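Local coordinates for protein probable exosome complex exonuclease 1 (Archaeoglobus fulgidus, PDB 3M7N) that probably degrades RNA from its 3' end as the catalytic subunit of the archaeal exosome, and can probably also synthesise heteromeric RNA tails, at residues Tyr77-Ala82 with Asp95-Glu100; Gly135-Cys140 with Leu203-Gly208; Glu178-Asn181 with Ala185-Pro188. The protein carries 1 engineered substitution. All blocks are in the same frame, centred on the assembly; numbering follows the deposited sequence.

The three contacts close around the backbone of one bound RNA, chain L, and all lie near nucleotide C6. Contacts 1 and 2, with centres about 13 Å apart, supply R97 and R137, which converge on the C6 phosphate. They also touch directly, Y79 OH lying 2.8 Å from S136 OG. Contact 3 has its centre about 9 Å from that of contact 2 and brings the D180–D186 carboxylates to the C5–C6 linkage. Its strand 185-194 is the sheet neighbour of strand 197-207, with D186 N 2.9 Å from D207 O. Contacts 1 and 3 do not touch, their nearest atoms being about 7 Å apart.

Contact 1: residues Tyr77-Ala82 with Asp95-Glu100; sequences YRYNMA and DRRSIE. With nucleotides of chain L.
The RNA phosphate-binding site of this RNase PH-family subunit includes R97, whose guanidinium meets Y79 and M81 at its edge and nucleotide C6 of chain L both at its edge and over one face. With CG anti to the backbone N (chi1 171°) and the chain extended to NE, R97 reaches from the start of helix 96-110 to the RNA. NE donates an almost straight bond (172°) to OP2 of the nucleotide at 2.9 Å, in the guanidinium plane, while NH1 donates a more bent one to O5'. Base atom C6 of that nucleotide lies over the centre of one guanidinium face. Two further groups sit near its plane: M81 SD, 3.2 Å from NH2, and Y79 OH, which takes only weak bonds from NH1 and NH2 and has its stronger partner in S136. The Y79 ring is turned 70° from the guanidinium.

Strand 74-81, outermost in the mixed sheet within this chain, packs against the first turn of a helix running roughly antiparallel, with axes 7.8 Å apart. D95 is the N-cap: its OD2 accepts from S98 N at 2.8 Å and S98 OG at 3.0 Å, from opposite faces of the carboxylate. S98 OG also accepts from a water at 2.8 Å, which accepts from M81 N at 3.1 Å, bridging helix and strand. R96 NH1 lies 2.6 Å from OP1 of nucleotide C4.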
loop_
_atom_site.group_PDB
_atom_site.type_symbol
_atom_site.label_atom_id
_atom_site.label_comp_id
_atom_site.label_asym_id
_atom_site.label_seq_id
_atom_site.Cartn_x
_atom_site.Cartn_y
_atom_site.Cartn_z
ATOM N N TYR E 77 -16.360 4.208 -8.750
ATOM C CA TYR E 77 -17.009 3.385 -9.722
ATOM C C TYR E 77 -15.929 2.456 -10.157
ATOM O O TYR E 77 -14.839 2.881 -10.504
ATOM C CB TYR E 77 -17.518 4.246 -10.892
ATOM C CG TYR E 77 -18.248 3.513 -11.988
ATOM C CD1 TYR E 77 -19.618 3.704 -12.188
ATOM C CD2 TYR E 77 -17.576 2.658 -12.845
ATOM C CE1 TYR E 77 -20.302 3.043 -13.202
ATOM C CE2 TYR E 77 -18.243 2.002 -13.855
ATOM C CZ TYR E 77 -19.613 2.208 -14.036
ATOM O OH TYR E 77 -20.279 1.559 -15.059
ATOM N N ARG E 78 -16.230 1.176 -10.113
ATOM C CA ARG E 78 -15.269 0.184 -10.511
ATOM C C ARG E 78 -15.869 -0.689 -11.587
ATOM O O ARG E 78 -16.934 -1.276 -11.410
ATOM C CB ARG E 78 -14.853 -0.670 -9.305
ATOM C CG ARG E 78 -13.721 -1.623 -9.623
ATOM C CD ARG E 78 -13.237 -2.331 -8.384
ATOM N NE ARG E 78 -13.919 -3.601 -8.172
ATOM C CZ ARG E 78 -13.603 -4.719 -8.813
ATOM N NH1 ARG E 78 -14.261 -5.852 -8.560
ATOM N NH2 ARG E 78 -12.629 -4.695 -9.717
ATOM N N TYR E 79 -15.167 -0.766 -12.704
ATOM C CA TYR E 79 -15.554 -1.586 -13.820
ATOM C C TYR E 79 -14.616 -2.774 -13.842
ATOM O O TYR E 79 -13.394 -2.619 -13.870
ATOM C CB TYR E 79 -15.422 -0.778 -15.115
ATOM C CG TYR E 79 -15.471 -1.590 -16.390
ATOM C CD1 TYR E 79 -16.654 -1.711 -17.130
ATOM C CD2 TYR E 79 -14.329 -2.208 -16.881
ATOM C CE1 TYR E 79 -16.688 -2.453 -18.330
ATOM C CE2 TYR E 79 -14.356 -2.940 -18.065
ATOM C CZ TYR E 79 -15.536 -3.058 -18.786
ATOM O OH TYR E 79 -15.532 -3.792 -19.951
ATOM N N ASN E 80 -15.186 -3.965 -13.843
ATOM C CA ASN E 80 -14.376 -5.157 -13.734
ATOM C C ASN E 80 -14.940 -6.288 -14.568
ATOM O O ASN E 80 -16.135 -6.585 -14.517
ATOM C CB ASN E 80 -14.246 -5.579 -12.263
ATOM C CG ASN E 80 -13.323 -6.771 -12.082
ATOM O OD1 ASN E 80 -12.214 -6.801 -12.617
ATOM N ND2 ASN E 80 -13.780 -7.768 -11.341
ATOM N N MET E 81 -14.077 -6.915 -15.349
ATOM C CA MET E 81 -14.495 -8.030 -16.162
ATOM C C MET E 81 -14.087 -9.326 -15.463
ATOM O O MET E 81 -12.956 -9.455 -14.994
ATOM C CB MET E 81 -13.857 -7.945 -17.549
ATOM C CG MET E 81 -13.911 -6.561 -18.168
ATOM S SD MET E 81 -13.183 -6.533 -19.821
ATOM C CE MET E 81 -14.355 -7.509 -20.762
ATOM N N ALA E 82 -15.020 -10.270 -15.387
ATOM C CA ALA E 82 -14.756 -11.586 -14.823
ATOM C C ALA E 82 -13.873 -12.371 -15.776
ATOM O O ALA E 82 -13.966 -12.203 -16.985
ATOM C CB ALA E 82 -16.060 -12.322 -14.571
ATOM N N ASP E 95 -6.718 -3.692 -15.413
ATOM C CA ASP E 95 -5.745 -3.288 -16.399
ATOM C C ASP E 95 -5.977 -1.811 -16.736
ATOM O O ASP E 95 -6.874 -1.159 -16.195
ATOM C CB ASP E 95 -5.809 -4.193 -17.638
ATOM C CG ASP E 95 -7.175 -4.189 -18.317
ATOM O OD1 ASP E 95 -7.362 -5.005 -19.234
ATOM O OD2 ASP E 95 -8.052 -3.378 -17.962
ATOM N N ARG E 96 -5.161 -1.277 -17.621
ATOM C CA ARG E 96 -5.257 0.135 -17.942
ATOM C C ARG E 96 -6.619 0.491 -18.538
ATOM O O ARG E 96 -7.211 1.514 -18.189
ATOM C CB ARG E 96 -4.095 0.524 -18.856
ATOM C CG ARG E 96 -2.769 0.276 -18.170
ATOM C CD ARG E 96 -1.633 0.169 -19.137
ATOM N NE ARG E 96 -1.133 1.483 -19.502
ATOM C CZ ARG E 96 -1.052 1.913 -20.756
ATOM N NH1 ARG E 96 -1.437 1.122 -21.749
ATOM N NH2 ARG E 96 -0.582 3.129 -21.016
ATOM N N ARG E 97 -7.126 -0.387 -19.397
ATOM C CA ARG E 97 -8.432 -0.193 -20.018
ATOM C C ARG E 97 -9.552 -0.126 -18.961
ATOM O O ARG E 97 -10.391 0.775 -19.000
ATOM C CB ARG E 97 -8.697 -1.281 -21.074
ATOM C CG ARG E 97 -10.109 -1.277 -21.621
ATOM C CD ARG E 97 -10.345 -2.410 -22.612
ATOM N NE ARG E 97 -11.746 -2.474 -23.012
ATOM C CZ ARG E 97 -12.689 -3.154 -22.358
ATOM N NH1 ARG E 97 -13.941 -3.148 -22.799
ATOM N NH2 ARG E 97 -12.388 -3.838 -21.264
ATOM N N SER E 98 -9.549 -1.057 -18.009
ATOM C CA SER E 98 -10.548 -1.059 -16.945
ATOM C C SER E 98 -10.390 0.160 -16.064
ATOM O O SER E 98 -11.374 0.700 -15.541
ATOM C CB SER E 98 -10.434 -2.312 -16.080
ATOM O OG SER E 98 -10.765 -3.481 -16.807
ATOM N N ILE E 99 -9.146 0.586 -15.877
ATOM C CA ILE E 99 -8.899 1.756 -15.051
ATOM C C ILE E 99 -9.482 3.002 -15.729
ATOM O O ILE E 99 -10.129 3.840 -15.103
ATOM C CB ILE E 99 -7.394 1.910 -14.741
ATOM C CG1 ILE E 99 -6.954 0.788 -13.790
ATOM C CG2 ILE E 99 -7.112 3.275 -14.126
ATOM C CD1 ILE E 99 -5.484 0.713 -13.560
ATOM N N GLU E 100 -9.271 3.090 -17.028
ATOM C CA GLU E 100 -9.767 4.209 -17.809
ATOM C C GLU E 100 -11.289 4.214 -17.837
ATOM O O GLU E 100 -11.920 5.247 -17.632
ATOM C CB GLU E 100 -9.211 4.107 -19.225
ATOM C CG GLU E 100 -8.823 5.426 -19.815
ATOM C CD GLU E 100 -9.781 5.860 -20.892
ATOM O OE1 GLU E 100 -9.404 5.794 -22.091
ATOM O OE2 GLU E 100 -10.912 6.256 -20.530
ATOM P P C L 6 -13.482 -1.729 -26.343
ATOM O OP1 C L 6 -14.673 -0.893 -26.630
ATOM O OP2 C L 6 -12.377 -1.154 -25.538
ATOM O "O5'" C L 6 -13.962 -3.119 -25.691
ATOM C "C5'" C L 6 -15.024 -3.830 -26.333
ATOM C "C4'" C L 6 -14.912 -5.337 -26.187
ATOM O "O4'" C L 6 -13.575 -5.811 -26.487
ATOM C "C3'" C L 6 -15.134 -5.903 -24.795
ATOM O "O3'" C L 6 -16.503 -5.778 -24.412
ATOM C "C2'" C L 6 -14.712 -7.341 -25.070
ATOM O "O2'" C L 6 -15.672 -8.082 -25.812
ATOM C "C1'" C L 6 -13.455 -7.103 -25.911
ATOM N N1 C L 6 -12.225 -7.197 -25.079
ATOM C C2 C L 6 -11.713 -8.465 -24.800
ATOM O O2 C L 6 -12.289 -9.458 -25.264
ATOM N N3 C L 6 -10.599 -8.571 -24.036
ATOM C C4 C L 6 -10.008 -7.472 -23.561
ATOM N N4 C L 6 -8.907 -7.634 -22.809
ATOM C C5 C L 6 -10.522 -6.166 -23.838
ATOM C C6 C L 6 -11.624 -6.075 -24.590
ATOM P P C L 4 -3.244 -0.852 -23.864
ATOM O OP1 C L 4 -3.426 0.486 -23.244
ATOM O OP2 C L 4 -3.537 -2.080 -23.091
ATOM O "O5'" C L 4 -4.086 -0.929 -25.230
ATOM C "C5'" C L 4 -3.986 0.105 -26.211
ATOM C "C4'" C L 4 -4.720 -0.274 -27.485
ATOM O "O4'" C L 4 -4.006 -1.321 -28.184
ATOM C "C3'" C L 4 -6.113 -0.857 -27.290
ATOM O "O3'" C L 4 -7.073 0.166 -27.094
ATOM C "C2'" C L 4 -6.321 -1.545 -28.631
ATOM O "O2'" C L 4 -6.639 -0.646 -29.673
ATOM C "C1'" C L 4 -4.945 -2.157 -28.847
ATOM N N1 C L 4 -4.939 -3.526 -28.264
ATOM C C2 C L 4 -5.405 -4.581 -29.050
ATOM O O2 C L 4 -5.778 -4.326 -30.202
ATOM N N3 C L 4 -5.419 -5.838 -28.531
ATOM C C4 C L 4 -5.005 -6.042 -27.277
ATOM N N4 C L 4 -5.037 -7.291 -26.802
ATOM C C5 C L 4 -4.535 -4.975 -26.449
ATOM C C6 C L 4 -4.523 -3.745 -26.977
HETATM O O HOH W 1 -11.192 -5.940 -15.593
#

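Contact 2: residues Gly135-Cys140 with Leu203-Gly208; sequences GSRTAC and LLQMDG. With nucleotides of chain L.
R137 NH1 donates to Q205 OE1 at 2.7 Å, with an N-H...O angle of 141°. The acceptor lies in the guanidinium plane, but the donor stands above the amide plane of Q205, and the two flat groups are turned 49° against each other. A bend at chi3 of R137 (51°) swings the guanidinium so that its other terminal nitrogen, NH2, faces the RNA, 3.1 Å from OP2 of nucleotide C6 of chain L. One edge of the group thus meets the glutamine and another the phosphate, which makes Q205 a second-shell residue positioning a phosphate-facing arginine. The amide is held from its other end too: Q205 NE2 bonds to Q226 of a neighbouring Probable exosome complex exonuclease 2 chain and weakly to E100.

One residue before R137, S136 OG lies 3.2 Å from O3' of the same nucleotide and is hydrogen-bonded with Y79. G135 is the N-cap of the helix, and its carbonyl O accepts from A139 N and, at 2.7 Å, from T138 OG1. Helix 136-150 faces strand 197-207 through R137, beside helix 96-110, whose I101 touches R137, while that strand pairs with strand 185-194 and, across the subunit interface, with an antiparallel strand of the exonuclease 2 chain.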
loop_
_atom_site.group_PDB
_atom_site.type_symbol
_atom_site.label_atom_id
_atom_site.label_comp_id
_atom_site.label_asym_id
_atom_site.label_seq_id
_atom_site.Cartn_x
_atom_site.Cartn_y
_atom_site.Cartn_z
ATOM N N GLY E 135 -19.419 -2.806 -26.514
ATOM C CA GLY E 135 -20.254 -1.891 -25.774
ATOM C C GLY E 135 -20.428 -2.179 -24.290
ATOM O O GLY E 135 -21.265 -1.529 -23.646
ATOM N N SER E 136 -19.658 -3.118 -23.732
ATOM C CA SER E 136 -19.822 -3.465 -22.308
ATOM C C SER E 136 -19.761 -2.256 -21.375
ATOM O O SER E 136 -20.445 -2.221 -20.349
ATOM C CB SER E 136 -18.832 -4.542 -21.838
ATOM O OG SER E 136 -17.486 -4.111 -21.902
ATOM N N ARG E 137 -18.981 -1.247 -21.735
ATOM C CA ARG E 137 -18.944 -0.049 -20.898
ATOM C C ARG E 137 -20.288 0.701 -20.909
ATOM O O ARG E 137 -20.698 1.268 -19.898
ATOM C CB ARG E 137 -17.766 0.864 -21.257
ATOM C CG ARG E 137 -18.098 2.003 -22.195
ATOM C CD ARG E 137 -16.828 2.700 -22.645
ATOM N NE ARG E 137 -15.860 1.727 -23.149
ATOM C CZ ARG E 137 -14.603 2.022 -23.461
ATOM N NH1 ARG E 137 -14.162 3.267 -23.334
ATOM N NH2 ARG E 137 -13.789 1.081 -23.908
ATOM N N THR E 138 -20.983 0.683 -22.049
ATOM C CA THR E 138 -22.303 1.324 -22.147
ATOM C C THR E 138 -23.348 0.507 -21.364
ATOM O O THR E 138 -24.131 1.061 -20.594
ATOM C CB THR E 138 -22.741 1.583 -23.627
ATOM O OG1 THR E 138 -23.074 0.352 -24.285
ATOM C CG2 THR E 138 -21.635 2.275 -24.405
ATOM N N ALA E 139 -23.315 -0.812 -21.533
ATOM C CA ALA E 139 -24.114 -1.707 -20.705
ATOM C C ALA E 139 -23.954 -1.424 -19.205
ATOM O O ALA E 139 -24.956 -1.246 -18.483
ATOM C CB ALA E 139 -23.797 -3.141 -21.017
ATOM N N CYS E 140 -22.709 -1.333 -18.731
ATOM C CA CYS E 140 -22.479 -1.067 -17.298
ATOM C C CYS E 140 -23.028 0.274 -16.880
ATOM O O CYS E 140 -23.635 0.405 -15.817
ATOM C CB CYS E 140 -20.991 -1.183 -16.931
ATOM S SG CYS E 140 -20.370 -2.859 -17.229
ATOM N N LEU E 203 -20.799 11.384 -21.028
ATOM C CA LEU E 203 -19.630 10.614 -21.416
ATOM C C LEU E 203 -19.507 10.645 -22.927
ATOM O O LEU E 203 -20.492 10.415 -23.641
ATOM C CB LEU E 203 -19.766 9.159 -20.964
ATOM C CG LEU E 203 -18.644 8.211 -21.420
ATOM C CD1 LEU E 203 -18.262 7.173 -20.330
ATOM C CD2 LEU E 203 -18.992 7.509 -22.715
ATOM N N LEU E 204 -18.303 10.906 -23.419
ATOM C CA LEU E 204 -18.054 10.875 -24.848
ATOM C C LEU E 204 -16.638 10.378 -25.113
ATOM O O LEU E 204 -15.675 10.967 -24.637
ATOM C CB LEU E 204 -18.264 12.272 -25.459
ATOM C CG LEU E 204 -18.179 12.409 -26.990
ATOM C CD1 LEU E 204 -18.888 13.663 -27.463
ATOM C CD2 LEU E 204 -16.748 12.438 -27.462
ATOM N N GLN E 205 -16.513 9.299 -25.877
ATOM C CA GLN E 205 -15.203 8.834 -26.314
ATOM C C GLN E 205 -15.331 8.353 -27.744
ATOM O O GLN E 205 -16.412 7.936 -28.159
ATOM C CB GLN E 205 -14.700 7.668 -25.447
ATOM C CG GLN E 205 -14.622 7.949 -23.953
ATOM C CD GLN E 205 -14.124 6.738 -23.163
ATOM O OE1 GLN E 205 -14.892 5.812 -22.854
ATOM N NE2 GLN E 205 -12.826 6.736 -22.848
ATOM N N MET E 206 -14.245 8.388 -28.501
ATOM C CA MET E 206 -14.287 7.768 -29.802
ATOM C C MET E 206 -12.909 7.371 -30.254
ATOM O O MET E 206 -11.931 8.002 -29.875
ATOM C CB MET E 206 -14.993 8.668 -30.834
ATOM C CG MET E 206 -14.113 9.606 -31.608
ATOM S SD MET E 206 -13.333 8.769 -32.996
ATOM C CE MET E 206 -12.433 10.087 -33.701
ATOM N N ASP E 207 -12.838 6.301 -31.042
ATOM C CA ASP E 207 -11.622 6.001 -31.783
ATOM C C ASP E 207 -11.964 5.441 -33.131
ATOM O O ASP E 207 -12.994 4.803 -33.286
ATOM C CB ASP E 207 -10.668 5.063 -31.026
ATOM C CG ASP E 207 -11.373 3.908 -30.362
ATOM O OD1 ASP E 207 -10.849 3.449 -29.324
ATOM O OD2 ASP E 207 -12.423 3.445 -30.866
ATOM N N GLY E 208 -11.090 5.712 -34.098
ATOM C CA GLY E 208 -11.240 5.229 -35.445
ATOM C C GLY E 208 -11.031 6.369 -36.422
ATOM O O GLY E 208 -10.113 7.172 -36.261
ATOM P P C L 6 -13.482 -1.729 -26.343
ATOM O OP1 C L 6 -14.673 -0.893 -26.630
ATOM O OP2 C L 6 -12.377 -1.154 -25.538
ATOM O "O5'" C L 6 -13.962 -3.119 -25.691
ATOM C "C5'" C L 6 -15.024 -3.830 -26.333
ATOM C "C4'" C L 6 -14.912 -5.337 -26.187
ATOM O "O4'" C L 6 -13.575 -5.811 -26.487
ATOM C "C3'" C L 6 -15.134 -5.903 -24.795
ATOM O "O3'" C L 6 -16.503 -5.778 -24.412
ATOM C "C2'" C L 6 -14.712 -7.341 -25.070
ATOM O "O2'" C L 6 -15.672 -8.082 -25.812
ATOM C "C1'" C L 6 -13.455 -7.103 -25.911
ATOM N N1 C L 6 -12.225 -7.197 -25.079
ATOM C C2 C L 6 -11.713 -8.465 -24.800
ATOM O O2 C L 6 -12.289 -9.458 -25.264
ATOM N N3 C L 6 -10.599 -8.571 -24.036
ATOM C C4 C L 6 -10.008 -7.472 -23.561
ATOM N N4 C L 6 -8.907 -7.634 -22.809
ATOM C C5 C L 6 -10.522 -6.166 -23.838
ATOM C C6 C L 6 -11.624 -6.075 -24.590
#

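Contact 3: residues Glu178-Asn181 with Ala185-Pro188; sequences EEDN and ADMP. With nucleotides of chain L.
The carboxylates of D180 and D186 stand nearly perpendicular, their planes 84° apart, and each presents a different side to the other. D180 OD1 lies over a face of the D186 carboxylate, 3.0 Å from D186 CG and 2.9 Å from D186 OD1. Relative to the D180 carboxylate, that same D186 OD1 is at the edge, close to the plane. Two acceptors face each other here, so this is a close approach of like charges and not a hydrogen bond.

The other oxygen of D180 serves the RNA. OD2 accepts from O2' of nucleotide C5 of chain L at 3.1 Å, the hydroxyl standing well above the carboxylate plane, and O3' of the same nucleotide is 3.3 Å away from D180 OD2, nearer that plane. D186 OD1 lies near the same linkage, 3.7 Å from OP1 of nucleotide C6. With CG anti to the backbone N (chi1 -177°), the D186 side chain projects from its strand toward the helix and the phosphodiester.

A water also joins the two backbones: it donates to A185 O at 2.6 Å and, weakly, to E179 O at 3.2 Å. E179 itself turns elsewhere, to a salt bridge with R17.

Helix 177-182 leads through a short turn into strand 185-194, which lies between strands 158-167 and 197-207 of the antiparallel sheet. Two aspartates from such a helix and strand, set beside the backbone linkage of bound RNA, are consistent with the acidic pair of the RNase PH-family active site, where relatives place a catalytic metal ion.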
loop_
_atom_site.group_PDB
_atom_site.type_symbol
_atom_site.label_atom_id
_atom_site.label_comp_id
_atom_site.label_asym_id
_atom_site.label_seq_id
_atom_site.Cartn_x
_atom_site.Cartn_y
_atom_site.Cartn_z
ATOM N N GLU E 178 -18.125 -8.034 -33.927
ATOM C CA GLU E 178 -17.625 -8.041 -35.299
ATOM C C GLU E 178 -17.457 -6.627 -35.870
ATOM O O GLU E 178 -16.455 -6.323 -36.516
ATOM C CB GLU E 178 -18.565 -8.866 -36.198
ATOM C CG GLU E 178 -17.926 -10.083 -36.869
ATOM N N GLU E 179 -18.438 -5.765 -35.640
ATOM C CA GLU E 179 -18.402 -4.424 -36.201
ATOM C C GLU E 179 -17.356 -3.583 -35.486
ATOM O O GLU E 179 -16.681 -2.756 -36.094
ATOM C CB GLU E 179 -19.779 -3.773 -36.091
ATOM C CG GLU E 179 -20.839 -4.641 -36.714
ATOM C CD GLU E 179 -22.229 -4.066 -36.609
ATOM O OE1 GLU E 179 -22.874 -3.937 -37.668
ATOM O OE2 GLU E 179 -22.675 -3.748 -35.479
ATOM N N ASP E 180 -17.239 -3.803 -34.182
ATOM C CA ASP E 180 -16.194 -3.183 -33.387
ATOM C C ASP E 180 -14.811 -3.561 -33.898
ATOM O O ASP E 180 -13.992 -2.689 -34.171
ATOM C CB ASP E 180 -16.321 -3.610 -31.931
ATOM C CG ASP E 180 -15.810 -2.565 -30.982
ATOM O OD1 ASP E 180 -16.095 -1.377 -31.226
ATOM O OD2 ASP E 180 -15.140 -2.921 -29.993
ATOM N N ASN E 181 -14.557 -4.862 -34.024
ATOM C CA ASN E 181 -13.238 -5.351 -34.412
ATOM C C ASN E 181 -12.847 -4.979 -35.832
ATOM O O ASN E 181 -11.692 -4.664 -36.087
ATOM C CB ASN E 181 -13.145 -6.868 -34.271
ATOM C CG ASN E 181 -13.249 -7.341 -32.829
ATOM O OD1 ASN E 181 -13.136 -6.558 -31.881
ATOM N ND2 ASN E 181 -13.465 -8.641 -32.659
ATOM N N ALA E 185 -14.893 2.761 -36.877
ATOM C CA ALA E 185 -14.974 3.673 -35.754
ATOM C C ALA E 185 -15.886 3.152 -34.646
ATOM O O ALA E 185 -16.782 2.363 -34.891
ATOM C CB ALA E 185 -15.423 5.043 -36.230
ATOM N N ASP E 186 -15.643 3.596 -33.423
ATOM C CA ASP E 186 -16.453 3.188 -32.289
ATOM C C ASP E 186 -16.554 4.366 -31.327
ATOM O O ASP E 186 -15.541 4.953 -30.922
ATOM C CB ASP E 186 -15.833 1.959 -31.613
ATOM C CG ASP E 186 -16.673 1.436 -30.451
ATOM O OD1 ASP E 186 -16.085 0.899 -29.493
ATOM O OD2 ASP E 186 -17.914 1.576 -30.480
ATOM N N MET E 187 -17.777 4.721 -30.957
ATOM C CA MET E 187 -17.991 5.962 -30.235
ATOM C C MET E 187 -19.090 5.874 -29.172
ATOM O O MET E 187 -20.254 6.200 -29.424
ATOM C CB MET E 187 -18.274 7.076 -31.230
ATOM C CG MET E 187 -18.383 8.456 -30.615
ATOM S SD MET E 187 -18.608 9.706 -31.895
ATOM C CE MET E 187 -18.819 11.165 -30.876
ATOM N N PRO E 188 -18.709 5.432 -27.963
ATOM C CA PRO E 188 -19.640 5.361 -26.833
ATOM C C PRO E 188 -20.083 6.744 -26.371
ATOM O O PRO E 188 -19.264 7.651 -26.333
ATOM C CB PRO E 188 -18.812 4.669 -25.733
ATOM C CG PRO E 188 -17.382 4.781 -26.172
ATOM C CD PRO E 188 -17.429 4.769 -27.669
ATOM P P C L 5 -8.231 -0.066 -26.016
ATOM O OP1 C L 5 -8.859 1.256 -25.838
ATOM O OP2 C L 5 -7.704 -0.810 -24.845
ATOM O "O5'" C L 5 -9.255 -1.050 -26.758
ATOM C "C5'" C L 5 -10.136 -0.599 -27.769
ATOM C "C4'" C L 5 -10.645 -1.781 -28.567
ATOM O "O4'" C L 5 -9.526 -2.637 -28.914
ATOM C "C3'" C L 5 -11.579 -2.735 -27.838
ATOM O "O3'" C L 5 -12.885 -2.204 -27.756
ATOM C "C2'" C L 5 -11.503 -3.919 -28.794
ATOM O "O2'" C L 5 -12.135 -3.690 -30.044
ATOM C "C1'" C L 5 -9.987 -3.977 -28.979
ATOM N N1 C L 5 -9.320 -4.784 -27.924
ATOM C C2 C L 5 -9.607 -6.149 -27.842
ATOM O O2 C L 5 -10.405 -6.633 -28.655
ATOM N N3 C L 5 -9.001 -6.891 -26.877
ATOM C C4 C L 5 -8.145 -6.318 -26.020
ATOM N N4 C L 5 -7.568 -7.086 -25.087
ATOM C C5 C L 5 -7.846 -4.924 -26.091
ATOM C C6 C L 5 -8.448 -4.204 -27.045
ATOM P P C L 6 -13.482 -1.729 -26.343
ATOM O OP1 C L 6 -14.673 -0.893 -26.630
ATOM O OP2 C L 6 -12.377 -1.154 -25.538
ATOM O "O5'" C L 6 -13.962 -3.119 -25.691
ATOM C "C5'" C L 6 -15.024 -3.830 -26.333
ATOM C "C4'" C L 6 -14.912 -5.337 -26.187
ATOM O "O4'" C L 6 -13.575 -5.811 -26.487
ATOM C "C3'" C L 6 -15.134 -5.903 -24.795
ATOM O "O3'" C L 6 -16.503 -5.778 -24.412
ATOM C "C2'" C L 6 -14.712 -7.341 -25.070
ATOM O "O2'" C L 6 -15.672 -8.082 -25.812
ATOM C "C1'" C L 6 -13.455 -7.103 -25.911
ATOM N N1 C L 6 -12.225 -7.197 -25.079
ATOM C C2 C L 6 -11.713 -8.465 -24.800
ATOM O O2 C L 6 -12.289 -9.458 -25.264
ATOM N N3 C L 6 -10.599 -8.571 -24.036
ATOM C C4 C L 6 -10.008 -7.472 -23.561
ATOM N N4 C L 6 -8.907 -7.634 -22.809
ATOM C C5 C L 6 -10.522 -6.166 -23.838
ATOM C C6 C L 6 -11.624 -6.075 -24.590
HETATM O O HOH W 2 -17.880 -0.042 -34.816
#